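Local coordinates for protein DNA-3-methyladenine glycosidase II, putative (Deinococcus radiodurans, PDB 2YG9) that is an all-helical protein of the HhH-GPD superfamily of base excision DNA repair proteins, at residues D60-A70 against I82-V93; P95-L106 against V116-V127. One frame throughout, in Å; residues are numbered along the deposited sequence.

Overall arrangement
The two contacts follow one another along the chain: contact 1 (60-70 against 82-93) closes before contact 2 (95-106 against 116-127) opens. Their centres lie about 10 Å apart, both on the same side of the chain's centre, in a protein of the HhH-GPD superfamily built of helices without strands. Contact 1 sets helix 61-71 against the end of helix 76-87 and the turn behind it; contact 2 lays helices 95-98 and 103-108 along helix 113-127. Phe62 joins them, its CD2 lying 3.5 Å from CD of Pro95, while Val69 meets Thr118. Helix 61-71, which forms one side of contact 1, thus also packs on the helices of contact 2.

Contact 1 (D60-A70 against I82-V93)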
loop_
_atom_site.group_PDB
_atom_site.type_symbol
_atom_site.label_atom_id
_atom_site.label_comp_id
_atom_site.label_asym_id
_atom_site.label_seq_id
_atom_site.Cartn_x
_atom_site.Cartn_y
_atom_site.Cartn_z
ATOM N N ASP A 60 11.889 5.682 -4.757
ATOM C CA ASP A 60 11.111 6.628 -5.574
ATOM C C ASP A 60 9.620 6.588 -5.201
ATOM O O ASP A 60 8.780 6.065 -5.939
ATOM C CB ASP A 60 11.265 6.286 -7.052
ATOM C CG ASP A 60 10.540 7.287 -7.982
ATOM O OD1 ASP A 60 10.212 8.423 -7.527
ATOM O OD2 ASP A 60 10.323 6.899 -9.170
ATOM N N PRO A 61 9.293 7.127 -4.035
ATOM C CA PRO A 61 7.903 7.170 -3.579
ATOM C C PRO A 61 6.909 7.779 -4.595
ATOM O O PRO A 61 5.805 7.221 -4.824
ATOM C CB PRO A 61 8.005 8.021 -2.317
ATOM C CG PRO A 61 9.346 7.767 -1.834
ATOM C CD PRO A 61 10.205 7.690 -3.019
ATOM N N PHE A 62 7.284 8.929 -5.160
ATOM C CA PHE A 62 6.439 9.588 -6.143
ATOM C C PHE A 62 6.056 8.657 -7.306
ATOM O O PHE A 62 4.888 8.452 -7.587
ATOM C CB PHE A 62 7.048 10.895 -6.661
ATOM C CG PHE A 62 6.195 11.549 -7.684
ATOM C CD1 PHE A 62 5.068 12.230 -7.296
ATOM C CD2 PHE A 62 6.447 11.378 -9.042
ATOM C CE1 PHE A 62 4.225 12.811 -8.244
ATOM C CE2 PHE A 62 5.630 11.961 -10.004
ATOM C CZ PHE A 62 4.493 12.660 -9.597
ATOM N N GLY A 63 7.051 8.098 -7.970
ATOM C CA GLY A 63 6.853 7.148 -9.033
ATOM C C GLY A 63 6.023 5.947 -8.604
ATOM O O GLY A 63 5.157 5.517 -9.351
ATOM N N ARG A 64 6.276 5.395 -7.411
ATOM C CA ARG A 64 5.450 4.285 -6.936
ATOM C C ARG A 64 4.012 4.686 -6.682
ATOM O O ARG A 64 3.117 3.870 -6.916
ATOM C CB ARG A 64 6.007 3.622 -5.698
ATOM C CG ARG A 64 7.254 2.714 -5.953
ATOM C CD ARG A 64 6.918 1.440 -6.713
ATOM N NE ARG A 64 6.017 0.576 -5.941
ATOM C CZ ARG A 64 6.385 -0.189 -4.905
ATOM N NH1 ARG A 64 7.635 -0.255 -4.509
ATOM N NH2 ARG A 64 5.478 -0.908 -4.269
ATOM N N LEU A 65 3.812 5.918 -6.218
ATOM C CA LEU A 65 2.471 6.479 -6.059
ATOM C C LEU A 65 1.770 6.505 -7.408
ATOM O O LEU A 65 0.637 6.028 -7.527
ATOM C CB LEU A 65 2.465 7.863 -5.396
ATOM C CG LEU A 65 1.022 8.384 -5.154
ATOM C CD1 LEU A 65 0.172 7.415 -4.315
ATOM C CD2 LEU A 65 1.093 9.750 -4.553
ATOM N N VAL A 66 2.459 7.023 -8.414
ATOM C CA VAL A 66 1.909 7.149 -9.760
ATOM C C VAL A 66 1.626 5.765 -10.333
ATOM O O VAL A 66 0.565 5.556 -10.888
ATOM C CB VAL A 66 2.845 7.964 -10.706
ATOM C CG1 VAL A 66 2.411 7.783 -12.167
ATOM C CG2 VAL A 66 2.865 9.429 -10.299
ATOM N N ARG A 67 2.538 4.806 -10.106
ATOM C CA ARG A 67 2.300 3.410 -10.539
ATOM C C ARG A 67 1.012 2.844 -9.931
ATOM O O ARG A 67 0.216 2.249 -10.628
ATOM C CB ARG A 67 3.461 2.473 -10.161
ATOM C CG ARG A 67 3.385 1.121 -10.887
ATOM C CD ARG A 67 4.375 0.134 -10.342
ATOM N NE ARG A 67 5.727 0.350 -10.860
ATOM C CZ ARG A 67 6.204 -0.162 -12.002
ATOM N NH1 ARG A 67 5.448 -0.903 -12.821
ATOM N NH2 ARG A 67 7.464 0.094 -12.353
ATOM N N SER A 68 0.843 3.052 -8.634
ATOM C CA SER A 68 -0.310 2.528 -7.903
ATOM C C SER A 68 -1.617 3.084 -8.504
ATOM O O SER A 68 -2.538 2.326 -8.865
ATOM C CB SER A 68 -0.170 2.885 -6.413
ATOM O OG SER A 68 -1.416 2.758 -5.735
ATOM N N VAL A 69 -1.654 4.406 -8.648
ATOM C CA VAL A 69 -2.813 5.110 -9.158
ATOM C C VAL A 69 -3.157 4.635 -10.572
ATOM O O VAL A 69 -4.295 4.256 -10.865
ATOM C CB VAL A 69 -2.569 6.642 -9.143
ATOM C CG1 VAL A 69 -3.649 7.394 -9.902
ATOM C CG2 VAL A 69 -2.460 7.130 -7.706
ATOM N N ALA A 70 -2.163 4.665 -11.436
ATOM C CA ALA A 70 -2.318 4.253 -12.827
ATOM C C ALA A 70 -2.803 2.830 -12.990
ATOM O O ALA A 70 -3.611 2.568 -13.867
ATOM C CB ALA A 70 -1.028 4.441 -13.578
ATOM N N ILE A 82 0.795 0.578 -19.075
ATOM C CA ILE A 82 0.444 1.986 -18.934
ATOM C C ILE A 82 1.512 2.745 -18.141
ATOM O O ILE A 82 1.838 3.881 -18.473
ATOM C CB ILE A 82 -0.962 2.164 -18.286
ATOM C CG1 ILE A 82 -1.467 3.590 -18.509
ATOM C CG2 ILE A 82 -0.956 1.800 -16.806
ATOM C CD1 ILE A 82 -2.967 3.719 -18.379
ATOM N N TYR A 83 2.084 2.111 -17.124
ATOM C CA TYR A 83 3.171 2.733 -16.375
ATOM C C TYR A 83 4.399 2.928 -17.288
ATOM O O TYR A 83 5.064 3.939 -17.218
ATOM C CB TYR A 83 3.561 1.944 -15.107
ATOM C CG TYR A 83 4.514 2.750 -14.244
ATOM C CD1 TYR A 83 4.063 3.877 -13.578
ATOM C CD2 TYR A 83 5.858 2.442 -14.166
ATOM C CE1 TYR A 83 4.918 4.655 -12.839
ATOM C CE2 TYR A 83 6.737 3.235 -13.402
ATOM C CZ TYR A 83 6.249 4.331 -12.747
ATOM O OH TYR A 83 7.072 5.149 -12.004
ATOM N N GLY A 84 4.647 1.963 -18.171
ATOM C CA GLY A 84 5.716 2.068 -19.150
ATOM C C GLY A 84 5.465 3.194 -20.113
ATOM O O GLY A 84 6.383 3.885 -20.497
ATOM N N ARG A 85 4.219 3.412 -20.500
ATOM C CA ARG A 85 3.894 4.589 -21.349
ATOM C C ARG A 85 4.097 5.941 -20.635
ATOM O O ARG A 85 4.532 6.933 -21.251
ATOM C CB ARG A 85 2.496 4.480 -21.919
ATOM C CG ARG A 85 2.365 3.304 -22.820
ATOM C CD ARG A 85 1.099 3.355 -23.657
ATOM N NE ARG A 85 -0.084 3.106 -22.851
ATOM C CZ ARG A 85 -0.549 1.906 -22.547
ATOM N NH1 ARG A 85 0.093 0.819 -22.951
ATOM N NH2 ARG A 85 -1.674 1.796 -21.848
ATOM N N LEU A 86 3.818 5.973 -19.334
ATOM C CA LEU A 86 4.140 7.137 -18.515
ATOM C C LEU A 86 5.640 7.404 -18.474
ATOM O O LEU A 86 6.081 8.549 -18.674
ATOM C CB LEU A 86 3.557 6.995 -17.088
ATOM C CG LEU A 86 2.015 7.109 -17.043
ATOM C CD1 LEU A 86 1.529 6.695 -15.693
ATOM C CD2 LEU A 86 1.455 8.508 -17.444
ATOM N N GLU A 87 6.405 6.352 -18.193
ATOM C CA GLU A 87 7.875 6.371 -18.243
ATOM C C GLU A 87 8.425 6.876 -19.569
ATOM O O GLU A 87 9.500 7.432 -19.621
ATOM C CB GLU A 87 8.449 4.965 -17.973
ATOM C CG GLU A 87 8.301 4.511 -16.523
ATOM C CD GLU A 87 8.944 3.159 -16.260
ATOM O OE1 GLU A 87 8.621 2.201 -16.981
ATOM O OE2 GLU A 87 9.760 3.053 -15.340
ATOM N N GLY A 88 7.656 6.699 -20.624
ATOM C CA GLY A 88 8.067 7.059 -21.966
ATOM C C GLY A 88 7.743 8.480 -22.345
ATOM O O GLY A 88 8.217 8.980 -23.356
ATOM N N LEU A 89 6.943 9.151 -21.529
ATOM C CA LEU A 89 6.708 10.572 -21.731
ATOM C C LEU A 89 8.007 11.317 -21.474
ATOM O O LEU A 89 8.885 10.827 -20.718
ATOM C CB LEU A 89 5.614 11.091 -20.788
ATOM C CG LEU A 89 4.195 10.554 -20.989
ATOM C CD1 LEU A 89 3.316 10.976 -19.815
ATOM C CD2 LEU A 89 3.640 11.047 -22.307
ATOM N N PRO A 90 8.144 12.504 -22.091
ATOM C CA PRO A 90 9.326 13.333 -21.893
ATOM C C PRO A 90 9.596 13.643 -20.419
ATOM O O PRO A 90 8.724 14.177 -19.736
ATOM C CB PRO A 90 8.963 14.626 -22.640
ATOM C CG PRO A 90 8.008 14.220 -23.655
ATOM C CD PRO A 90 7.194 13.147 -23.024
ATOM N N GLY A 91 10.784 13.273 -19.939
ATOM C CA GLY A 91 11.169 13.480 -18.534
ATOM C C GLY A 91 10.759 12.350 -17.590
ATOM O O GLY A 91 11.105 12.358 -16.424
ATOM N N GLY A 92 10.005 11.384 -18.092
ATOM C CA GLY A 92 9.562 10.280 -17.273
ATOM C C GLY A 92 8.616 10.629 -16.141
ATOM O O GLY A 92 7.896 11.649 -16.158
ATOM N N VAL A 93 8.611 9.742 -15.158
ATOM C CA VAL A 93 7.675 9.826 -14.030
ATOM C C VAL A 93 8.351 10.592 -12.901
ATOM O O VAL A 93 8.825 10.048 -11.903
ATOM C CB VAL A 93 7.126 8.453 -13.608
ATOM C CG1 VAL A 93 6.066 8.625 -12.494
ATOM C CG2 VAL A 93 6.549 7.731 -14.832
HETATM O O HOH W 1 9.901 10.451 -9.372
HETATM O O HOH W 2 10.336 7.825 -11.558
HETATM O O HOH W 3 8.446 -0.120 -15.489
#
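The flat ring of Tyr83 lies against helix 61-70 where Gly63 has no side chain, its hydroxyl ending 3.6 Å from Gly63 CA. Arg67 covers one face of this ring. Its CB makes a CH-pi contact 4.0 Å from the ring centroid, 24° off the normal; then the chain bends at chi3 and carries the guanidinium round to CD2 of the tyrosine, which sits over the centre of the guanidinium face. The two planes are 37° apart, a tilted overlap rather than a flat stack. Val66 CG1 comes to the ring's edge.

Val93 is the second bump. Its CG1 fits between Gly63 CA and Val66, meeting Val66 CB at 3.7 Å as the two valines reach toward each other tip to tip. Farther along, CD1 of Leu86 sits between Val66 CG1 and Ala70 CB, and the small Ala70 also receives CG2 of Ile82. The helix axes approach to 10.0 Å at 136°. The loop carrying Val93 lies beside the start of helix 61-70. Phe62 brings its ring edge to Val93 O and also packs on Leu98 and, edge-to-face, on Phe133.

The polar links lie at the margin. Asp60, the N-cap of its helix, accepts a weak bond from Gly63 N, and two waters join its carboxylate oxygens to Val93 O. Gln80 holds Arg67 NH1, while a third water relays NH2 to Glu87 OE1. The apolar interior therefore depends on complementary shape, with water completing the polar rim and the arginine's charge probably softened by ring and glutamate.

Contact 2 (P95-L106 against V116-V127); sequences PAALLKVSGDDL and VRTVQAAAAAAV
Leu99 reaches across to the side of helix 113-127. Its CB leaves the backbone with CG beside the backbone N (chi1 -67°), which swings the isobutyl group onto the longer helix. CG then meets CB of Ala123 at 3.8 Å. At the fork the two methyls part: CD2 rests on Ala123 CB and Gln120 O, 3.9 Å from that oxygen, whereas CD1 runs tip to tip into Val127, just 3.4 Å from its CG2, tighter than usual for two carbons.

Pro95 packs beside it. Its CG presses on Ala126 CB at 3.5 Å, also a close pair, its CB touches Val127 CG1, and its carbonyl O rests on the Ala123 methyl. The run of alanines in helix 116-127 lets the backbones come near here, with the CA atoms of Pro95 and Ala123 only 4.2 Å apart. In this all-helical HhH-GPD family region, the chain passes through helix 95-98, a turn and helix 103-108 before returning in helix 113-127, whose neighbouring face packs on Phe62 of helix 61-71.

Leu98, on the inner side, crosses Val119 obliquely through CD1 and CG1. Toward the start of the longer helix, Gln120 stretches out beyond CG, laying its amide nitrogen NE2 3.6 Å from Gly103 CA and beside Leu106 CD1. Leu106 CB meets CG2 of Val116, and Leu106 also touches Leu89. Ser102 caps the second helix, its OG accepting from Asp105 N at 3.1 Å.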
loop_
_atom_site.group_PDB
_atom_site.type_symbol
_atom_site.label_atom_id
_atom_site.label_comp_id
_atom_site.label_asym_id
_atom_site.label_seq_id
_atom_site.Cartn_x
_atom_site.Cartn_y
_atom_site.Cartn_z
ATOM N N PRO A 95 7.791 14.611 -10.998
ATOM C CA PRO A 95 6.760 15.655 -10.843
ATOM C C PRO A 95 6.812 16.836 -11.832
ATOM O O PRO A 95 5.800 17.170 -12.454
ATOM C CB PRO A 95 6.962 16.123 -9.403
ATOM C CG PRO A 95 7.504 14.923 -8.699
ATOM C CD PRO A 95 8.402 14.264 -9.699
ATOM N N ALA A 96 7.966 17.445 -12.003
ATOM C CA ALA A 96 8.062 18.617 -12.867
ATOM C C ALA A 96 7.832 18.221 -14.316
ATOM O O ALA A 96 7.242 18.959 -15.076
ATOM C CB ALA A 96 9.435 19.324 -12.695
ATOM N N ALA A 97 8.311 17.052 -14.707
ATOM C CA ALA A 97 8.136 16.582 -16.062
ATOM C C ALA A 97 6.663 16.294 -16.363
ATOM O O ALA A 97 6.137 16.714 -17.402
ATOM C CB ALA A 97 9.024 15.327 -16.309
ATOM N N LEU A 98 5.972 15.630 -15.445
ATOM C CA LEU A 98 4.555 15.283 -15.633
ATOM C C LEU A 98 3.626 16.502 -15.740
ATOM O O LEU A 98 2.580 16.424 -16.364
ATOM C CB LEU A 98 4.063 14.370 -14.505
ATOM C CG LEU A 98 4.545 12.941 -14.639
ATOM C CD1 LEU A 98 4.190 12.100 -13.415
ATOM C CD2 LEU A 98 3.966 12.356 -15.889
ATOM N N LEU A 99 4.004 17.597 -15.111
ATOM C CA LEU A 99 3.284 18.870 -15.252
ATOM C C LEU A 99 3.471 19.563 -16.610
ATOM O O LEU A 99 2.732 20.487 -16.954
ATOM C CB LEU A 99 3.688 19.803 -14.118
ATOM C CG LEU A 99 3.243 19.367 -12.725
ATOM C CD1 LEU A 99 3.756 20.360 -11.642
ATOM C CD2 LEU A 99 1.731 19.209 -12.669
ATOM N N LYS A 100 4.414 19.104 -17.405
ATOM C CA LYS A 100 4.618 19.677 -18.723
ATOM C C LYS A 100 3.919 18.844 -19.801
ATOM O O LYS A 100 3.870 19.205 -20.970
ATOM C CB LYS A 100 6.101 19.795 -18.994
ATOM C CG LYS A 100 6.803 20.815 -18.149
ATOM C CD LYS A 100 8.264 20.895 -18.600
ATOM C CE LYS A 100 9.122 21.475 -17.532
ATOM N NZ LYS A 100 8.720 22.884 -17.381
ATOM N N VAL A 101 3.381 17.711 -19.391
ATOM C CA VAL A 101 2.573 16.867 -20.246
ATOM C C VAL A 101 1.125 17.359 -20.144
ATOM O O VAL A 101 0.653 17.676 -19.054
ATOM C CB VAL A 101 2.722 15.418 -19.797
ATOM C CG1 VAL A 101 1.908 14.511 -20.654
ATOM C CG2 VAL A 101 4.208 15.039 -19.839
ATOM N N SER A 102 0.436 17.495 -21.270
ATOM C CA SER A 102 -0.928 18.009 -21.253
ATOM C C SER A 102 -1.880 16.942 -20.684
ATOM O O SER A 102 -1.564 15.757 -20.699
ATOM C CB SER A 102 -1.348 18.364 -22.669
ATOM O OG SER A 102 -1.319 17.221 -23.501
ATOM N N GLY A 103 -3.047 17.341 -20.201
ATOM C CA GLY A 103 -4.038 16.345 -19.792
ATOM C C GLY A 103 -4.448 15.426 -20.939
ATOM O O GLY A 103 -4.748 14.248 -20.735
ATOM N N ASP A 104 -4.455 15.969 -22.152
ATOM C CA ASP A 104 -4.812 15.203 -23.326
ATOM C C ASP A 104 -3.788 14.116 -23.610
ATOM O O ASP A 104 -4.172 13.015 -23.988
ATOM C CB ASP A 104 -5.025 16.115 -24.542
ATOM C CG ASP A 104 -6.276 16.935 -24.427
ATOM O OD1 ASP A 104 -7.125 16.685 -23.496
ATOM O OD2 ASP A 104 -6.409 17.866 -25.250
ATOM N N ASP A 105 -2.507 14.396 -23.389
ATOM C CA ASP A 105 -1.496 13.373 -23.554
ATOM C C ASP A 105 -1.498 12.343 -22.418
ATOM O O ASP A 105 -1.187 11.184 -22.657
ATOM C CB ASP A 105 -0.109 13.998 -23.792
ATOM C CG ASP A 105 -0.028 14.731 -25.156
ATOM O OD1 ASP A 105 -0.874 14.476 -26.048
ATOM O OD2 ASP A 105 0.856 15.584 -25.325
ATOM N N LEU A 106 -1.856 12.744 -21.197
ATOM C CA LEU A 106 -2.012 11.764 -20.120
ATOM C C LEU A 106 -3.216 10.877 -20.352
ATOM O O LEU A 106 -3.149 9.678 -20.131
ATOM C CB LEU A 106 -2.128 12.445 -18.770
ATOM C CG LEU A 106 -0.851 13.191 -18.364
ATOM C CD1 LEU A 106 -1.130 14.057 -17.155
ATOM C CD2 LEU A 106 0.318 12.202 -18.116
ATOM N N VAL A 116 -5.892 10.820 -14.415
ATOM C CA VAL A 116 -5.212 12.053 -14.889
ATOM C C VAL A 116 -5.151 13.130 -13.818
ATOM O O VAL A 116 -4.106 13.715 -13.543
ATOM C CB VAL A 116 -5.856 12.631 -16.209
ATOM C CG1 VAL A 116 -5.271 14.017 -16.570
ATOM C CG2 VAL A 116 -5.659 11.655 -17.341
ATOM N N ARG A 117 -6.282 13.368 -13.187
ATOM C CA ARG A 117 -6.443 14.403 -12.187
ATOM C C ARG A 117 -5.626 14.110 -10.944
ATOM O O ARG A 117 -4.966 15.001 -10.377
ATOM C CB ARG A 117 -7.920 14.525 -11.802
ATOM C CG ARG A 117 -8.198 15.417 -10.601
ATOM C CD ARG A 117 -9.718 15.608 -10.360
ATOM N NE ARG A 117 -10.353 16.350 -11.456
ATOM C CZ ARG A 117 -10.234 17.659 -11.685
ATOM N NH1 ARG A 117 -9.463 18.417 -10.899
ATOM N NH2 ARG A 117 -10.888 18.223 -12.718
ATOM N N THR A 118 -5.707 12.874 -10.505
ATOM C CA THR A 118 -4.914 12.397 -9.353
ATOM C C THR A 118 -3.427 12.538 -9.602
ATOM O O THR A 118 -2.705 13.118 -8.808
ATOM C CB THR A 118 -5.248 10.909 -9.064
ATOM O OG1 THR A 118 -6.626 10.802 -8.698
ATOM C CG2 THR A 118 -4.362 10.355 -7.967
ATOM N N VAL A 119 -2.961 12.017 -10.731
ATOM C CA VAL A 119 -1.557 12.182 -11.151
ATOM C C VAL A 119 -1.117 13.646 -11.297
ATOM O O VAL A 119 -0.036 14.021 -10.808
ATOM C CB VAL A 119 -1.220 11.385 -12.456
ATOM C CG1 VAL A 119 0.219 11.644 -12.856
ATOM C CG2 VAL A 119 -1.434 9.865 -12.260
ATOM N N GLN A 120 -1.931 14.491 -11.935
ATOM C CA GLN A 120 -1.629 15.904 -11.955
ATOM C C GLN A 120 -1.564 16.515 -10.578
ATOM O O GLN A 120 -0.716 17.356 -10.301
ATOM C CB GLN A 120 -2.597 16.661 -12.830
ATOM C CG GLN A 120 -2.462 16.233 -14.315
ATOM C CD GLN A 120 -3.510 16.838 -15.196
ATOM O OE1 GLN A 120 -4.644 17.077 -14.765
ATOM N NE2 GLN A 120 -3.110 17.184 -16.420
ATOM N N ALA A 121 -2.486 16.084 -9.715
ATOM C CA ALA A 121 -2.593 16.625 -8.378
ATOM C C ALA A 121 -1.365 16.266 -7.563
ATOM O O ALA A 121 -0.832 17.115 -6.824
ATOM C CB ALA A 121 -3.882 16.139 -7.717
ATOM N N ALA A 122 -0.922 15.018 -7.693
ATOM C CA ALA A 122 0.278 14.493 -6.982
ATOM C C ALA A 122 1.543 15.189 -7.478
ATOM O O ALA A 122 2.383 15.578 -6.667
ATOM C CB ALA A 122 0.391 12.972 -7.166
ATOM N N ALA A 123 1.686 15.369 -8.803
ATOM C CA ALA A 123 2.860 16.112 -9.335
ATOM C C ALA A 123 2.883 17.552 -8.779
ATOM O O ALA A 123 3.912 18.037 -8.385
ATOM C CB ALA A 123 2.876 16.120 -10.863
ATOM N N ALA A 124 1.727 18.211 -8.766
ATOM C CA ALA A 124 1.575 19.591 -8.314
ATOM C C ALA A 124 1.899 19.700 -6.857
ATOM O O ALA A 124 2.562 20.630 -6.450
ATOM C CB ALA A 124 0.126 20.117 -8.613
ATOM N N ALA A 125 1.543 18.683 -6.085
ATOM C CA ALA A 125 1.800 18.669 -4.651
ATOM C C ALA A 125 3.304 18.522 -4.371
ATOM O O ALA A 125 3.830 19.127 -3.432
ATOM C CB ALA A 125 0.953 17.554 -3.974
ATOM N N ALA A 126 3.985 17.766 -5.220
ATOM C CA ALA A 126 5.433 17.570 -5.128
ATOM C C ALA A 126 6.188 18.870 -5.473
ATOM O O ALA A 126 7.104 19.262 -4.748
ATOM C CB ALA A 126 5.868 16.403 -6.028
ATOM N N VAL A 127 5.800 19.555 -6.545
ATOM C CA VAL A 127 6.556 20.729 -6.993
ATOM C C VAL A 127 6.281 21.936 -6.094
ATOM O O VAL A 127 7.149 22.796 -5.941
ATOM C CB VAL A 127 6.326 21.043 -8.477
ATOM C CG1 VAL A 127 6.656 19.775 -9.306
ATOM C CG2 VAL A 127 4.943 21.560 -8.737
#